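Local coordinates for protein chitinase (Thermococcus chitonophagus, PDB 5XSW) that probably hydrolyses chitin as an endo-acting chitinase, the portion described being the C-terminal part of a longer protein that holds a glycan-binding pocket, at residues His446-Tyr449 / Arg450-Phe453; Asn396-Trp399 / Asp400-Glu403. One frame throughout, in Å; residues are numbered along the deposited sequence.

Twice in this chain a two-residue strand runs straight into a helix whose first turn is capped by a hydroxyl, that of T398 in contact 2 and that of S448 in contact 1. Contact 2 comes first, where strand 396-397 gives way to helix 399-412; contact 1 follows, where strand 447-448 enters helix 449-461, with helix 421-439 lying between them in sequence. The two strands pair antiparallel in a two-stranded sheet, I447 N being 2.9 Å from L397 O, a probable hydrogen bond. The centres of contacts 1 and 2 are about 10 Å apart. F453 of contact 1 packs on L397 of contact 2, with 3.6 Å between F453 CD1 and L397 CD1, so both helix starts share one hydrophobic core.

Contact 1. Residues His446-Tyr449 / Arg450-Phe453; sequences HISY and RYDF
S448 and D452 carry most of the polar exchange at the start of this helix. The N-H of S448 meets OD2 of D452 at 2.8 Å, nearly straight at 172°, on the anti lone pair of the carboxylate; W442 NE1 grips the same oxygen, while Y139 OH holds OD1, so the buried carboxylate is pinned at both oxygens. Separately, S448 OG, set anti to its own N (chi1 165°), accepts from Y451 N at 3.0 Å, the N-cap bond, and is also hydrogen-bonded to D394 OD1. The backbone adds D452 N to S448 O at 2.8 Å and a longer bond, 3.3 Å, from F453 N to Y449 O.

Van der Waals contacts surround these bonds. I447 CB lies against the carboxylate, 3.3 Å from D452 OD2, and the Y451 ring turns its edge to S448, CD2 standing 3.3 Å from OG, while R450 CG covers one of its faces. The apolar pair is Y449 CD1 with F453 CB, 4.1 Å apart.

Around the turn, I447 leans on helix 421-439, Y449 and F453 rest on helix 186-199, and strand 447-448 lies beside strand 396-397, with Y449 pairing through its backbone with A395.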
loop_
_atom_site.group_PDB
_atom_site.type_symbol
_atom_site.label_atom_id
_atom_site.label_comp_id
_atom_site.label_asym_id
_atom_site.label_seq_id
_atom_site.Cartn_x
_atom_site.Cartn_y
_atom_site.Cartn_z
ATOM N N HIS A 446 -31.944 -0.559 27.857
ATOM C CA HIS A 446 -31.041 -0.193 26.747
ATOM C C HIS A 446 -30.675 1.268 26.897
ATOM O O HIS A 446 -31.266 1.965 27.717
ATOM C CB HIS A 446 -31.715 -0.429 25.384
ATOM C CG HIS A 446 -32.977 0.357 25.216
ATOM N ND1 HIS A 446 -34.221 -0.168 25.494
ATOM C CD2 HIS A 446 -33.191 1.629 24.802
ATOM C CE1 HIS A 446 -35.149 0.753 25.278
ATOM N NE2 HIS A 446 -34.551 1.853 24.857
ATOM N N ILE A 447 -29.663 1.728 26.135
ATOM C CA ILE A 447 -29.440 3.151 25.959
ATOM C C ILE A 447 -29.724 3.493 24.471
ATOM O O ILE A 447 -30.038 2.624 23.663
ATOM C CB ILE A 447 -27.979 3.576 26.328
ATOM C CG1 ILE A 447 -26.967 2.872 25.424
ATOM C CG2 ILE A 447 -27.661 3.279 27.793
ATOM C CD1 ILE A 447 -25.549 3.335 25.648
ATOM N N SER A 448 -29.642 4.767 24.139
ATOM C CA SER A 448 -29.947 5.245 22.814
ATOM C C SER A 448 -28.642 5.492 22.028
ATOM O O SER A 448 -27.724 6.143 22.546
ATOM C CB SER A 448 -30.715 6.538 22.862
ATOM O OG SER A 448 -30.716 7.166 21.579
ATOM N N TYR A 449 -28.581 5.004 20.783
ATOM C CA TYR A 449 -27.414 5.313 19.937
ATOM C C TYR A 449 -27.332 6.837 19.739
ATOM O O TYR A 449 -26.337 7.481 20.050
ATOM C CB TYR A 449 -27.523 4.595 18.595
ATOM C CG TYR A 449 -26.427 5.066 17.656
ATOM C CD1 TYR A 449 -25.172 4.509 17.710
ATOM C CD2 TYR A 449 -26.675 6.056 16.730
ATOM C CE1 TYR A 449 -24.126 4.921 16.799
ATOM C CE2 TYR A 449 -25.651 6.500 15.817
ATOM C CZ TYR A 449 -24.414 5.910 15.874
ATOM O OH TYR A 449 -23.458 6.336 14.984
ATOM N N ARG A 450 -28.423 7.415 19.276
ATOM C CA ARG A 450 -28.439 8.845 18.986
ATOM C C ARG A 450 -28.070 9.720 20.223
ATOM O O ARG A 450 -27.213 10.615 20.143
ATOM C CB ARG A 450 -29.831 9.251 18.459
ATOM C CG ARG A 450 -29.865 10.751 18.152
ATOM C CD ARG A 450 -31.196 11.204 17.623
ATOM N NE ARG A 450 -31.344 12.642 17.808
ATOM C CZ ARG A 450 -32.384 13.349 17.346
ATOM N NH1 ARG A 450 -33.347 12.768 16.621
ATOM N NH2 ARG A 450 -32.443 14.647 17.589
ATOM N N TYR A 451 -28.693 9.426 21.372
ATOM C CA TYR A 451 -28.578 10.324 22.542
ATOM C C TYR A 451 -27.434 9.975 23.473
ATOM O O TYR A 451 -26.835 10.860 24.097
ATOM C CB TYR A 451 -29.925 10.341 23.304
ATOM C CG TYR A 451 -31.032 10.979 22.494
ATOM C CD1 TYR A 451 -31.117 12.350 22.353
ATOM C CD2 TYR A 451 -31.918 10.189 21.783
ATOM C CE1 TYR A 451 -32.115 12.926 21.574
ATOM C CE2 TYR A 451 -32.913 10.752 21.004
ATOM C CZ TYR A 451 -33.002 12.110 20.901
ATOM O OH TYR A 451 -34.010 12.639 20.117
ATOM N N ASP A 452 -27.113 8.683 23.593
ATOM C CA ASP A 452 -26.168 8.247 24.607
ATOM C C ASP A 452 -24.799 7.780 24.121
ATOM O O ASP A 452 -23.852 7.714 24.908
ATOM C CB ASP A 452 -26.771 7.082 25.397
ATOM C CG ASP A 452 -28.045 7.471 26.113
ATOM O OD1 ASP A 452 -28.042 8.537 26.783
ATOM O OD2 ASP A 452 -29.029 6.727 25.987
ATOM N N PHE A 453 -24.691 7.303 22.883
ATOM C CA PHE A 453 -23.457 6.563 22.599
ATOM C C PHE A 453 -22.176 7.439 22.583
ATOM O O PHE A 453 -21.097 6.966 22.954
ATOM C CB PHE A 453 -23.585 5.740 21.259
ATOM C CG PHE A 453 -22.458 4.735 21.092
ATOM C CD1 PHE A 453 -22.310 3.702 21.986
ATOM C CD2 PHE A 453 -21.537 4.848 20.039
ATOM C CE1 PHE A 453 -21.240 2.777 21.883
ATOM C CE2 PHE A 453 -20.484 3.947 19.897
ATOM C CZ PHE A 453 -20.322 2.907 20.814
#

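Contact 2. Residues Asn396-Trp399 / Asp400-Glu403; sequences NLTW and DDIE
D401 OD2 is gripped by the backbone N-H of T398 at 2.9 Å and by the ammonium group of K186, which forms a salt bridge to it. The T398 bond is straight, 168° at the hydrogen, yet it reaches the oxygen from above the carboxylate plane, 44° out of it. The other oxygen, OD1, bonds to Y187 OH and to a glycerol that probably came from the crystallisation liquor. The protein partners alone hold both oxygens and so restrict rotation of the buried carboxylate, and the nearby K186 would be expected to favour the ionised form of D401.

T398 answers through OG1, which accepts from D401 N in a longer bond of 3.3 Å. With chi1 at 66°, OG1 sits between the backbone N and the carbonyl carbon, facing the first helical turn. There E403 N donates to W399 O at 2.9 Å.

The indole of W399 lies along the helix start. E403 CB stands over one face of its five-membered ring, 4.3 Å from the centroid, a CH-pi contact, and the bent E403 chain carries OE1 to 3.5 Å from W399 CZ2. I402 crosses the indole at about a right angle, bringing CG2 to 3.6 Å from W399 CZ3, while its CD1 reaches L397 CD1. K432 adds a cation-pi contact to W399.

The reciprocal bonds of T398 and D401 make this a classic capping box at the N-terminus of helix 399-412.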
loop_
_atom_site.group_PDB
_atom_site.type_symbol
_atom_site.label_atom_id
_atom_site.label_comp_id
_atom_site.label_asym_id
_atom_site.label_seq_id
_atom_site.Cartn_x
_atom_site.Cartn_y
_atom_site.Cartn_z
ATOM N N ASN A 396 -31.732 1.086 19.717
ATOM C CA ASN A 396 -31.481 0.596 21.083
ATOM C C ASN A 396 -30.190 -0.166 21.165
ATOM O O ASN A 396 -29.956 -1.113 20.401
ATOM C CB ASN A 396 -32.631 -0.332 21.520
ATOM C CG ASN A 396 -33.969 0.350 21.482
ATOM O OD1 ASN A 396 -34.065 1.565 21.484
ATOM N ND2 ASN A 396 -35.020 -0.439 21.450
ATOM N N LEU A 397 -29.334 0.197 22.097
ATOM C CA LEU A 397 -28.132 -0.582 22.349
ATOM C C LEU A 397 -28.260 -1.212 23.728
ATOM O O LEU A 397 -28.509 -0.490 24.695
ATOM C CB LEU A 397 -26.877 0.303 22.313
ATOM C CG LEU A 397 -26.733 1.265 21.128
ATOM C CD1 LEU A 397 -25.487 2.151 21.269
ATOM C CD2 LEU A 397 -26.638 0.380 19.855
ATOM N N THR A 398 -28.003 -2.514 23.823
ATOM C CA THR A 398 -28.100 -3.264 25.062
ATOM C C THR A 398 -26.708 -3.396 25.595
ATOM O O THR A 398 -25.718 -3.110 24.874
ATOM C CB THR A 398 -28.677 -4.679 24.827
ATOM O OG1 THR A 398 -27.741 -5.422 24.038
ATOM C CG2 THR A 398 -30.007 -4.618 24.101
ATOM N N TRP A 399 -26.587 -3.889 26.823
ATOM C CA TRP A 399 -25.253 -4.056 27.383
ATOM C C TRP A 399 -24.419 -5.025 26.522
ATOM O O TRP A 399 -23.232 -4.796 26.293
ATOM C CB TRP A 399 -25.252 -4.566 28.865
ATOM C CG TRP A 399 -23.816 -4.841 29.270
ATOM C CD1 TRP A 399 -23.247 -6.054 29.609
ATOM C CD2 TRP A 399 -22.745 -3.883 29.275
ATOM N NE1 TRP A 399 -21.890 -5.889 29.843
ATOM C CE2 TRP A 399 -21.573 -4.563 29.654
ATOM C CE3 TRP A 399 -22.679 -2.507 29.021
ATOM C CZ2 TRP A 399 -20.370 -3.929 29.762
ATOM C CZ3 TRP A 399 -21.482 -1.885 29.114
ATOM C CH2 TRP A 399 -20.337 -2.581 29.489
ATOM N N ASP A 400 -25.018 -6.137 26.097
ATOM C CA ASP A 400 -24.331 -7.088 25.223
ATOM C C ASP A 400 -23.775 -6.391 23.934
ATOM O O ASP A 400 -22.681 -6.703 23.510
ATOM C CB ASP A 400 -25.276 -8.219 24.814
ATOM C CG ASP A 400 -25.456 -9.278 25.943
ATOM O OD1 ASP A 400 -24.704 -9.258 26.933
ATOM O OD2 ASP A 400 -26.300 -10.155 25.798
ATOM N N ASP A 401 -24.557 -5.497 23.351
ATOM C CA ASP A 401 -24.095 -4.695 22.183
ATOM C C ASP A 401 -22.822 -3.902 22.478
ATOM O O ASP A 401 -21.873 -3.886 21.669
ATOM C CB ASP A 401 -25.173 -3.701 21.750
ATOM C CG ASP A 401 -26.410 -4.365 21.196
ATOM O OD1 ASP A 401 -26.333 -5.533 20.736
ATOM O OD2 ASP A 401 -27.457 -3.710 21.204
ATOM N N ILE A 402 -22.809 -3.221 23.635
ATOM C CA ILE A 402 -21.695 -2.364 24.041
ATOM C C ILE A 402 -20.473 -3.202 24.344
ATOM O O ILE A 402 -19.348 -2.905 23.924
ATOM C CB ILE A 402 -22.055 -1.505 25.305
ATOM C CG1 ILE A 402 -23.290 -0.643 25.043
ATOM C CG2 ILE A 402 -20.885 -0.638 25.740
ATOM C CD1 ILE A 402 -23.159 0.378 23.996
ATOM N N GLU A 403 -20.703 -4.294 25.065
ATOM C CA GLU A 403 -19.624 -5.188 25.399
ATOM C C GLU A 403 -18.960 -5.763 24.149
ATOM O O GLU A 403 -17.732 -5.905 24.066
ATOM C CB GLU A 403 -20.178 -6.334 26.289
ATOM C CG GLU A 403 -19.170 -7.450 26.460
ATOM C CD GLU A 403 -17.985 -7.077 27.352
ATOM O OE1 GLU A 403 -18.172 -6.233 28.258
ATOM O OE2 GLU A 403 -16.863 -7.629 27.155
#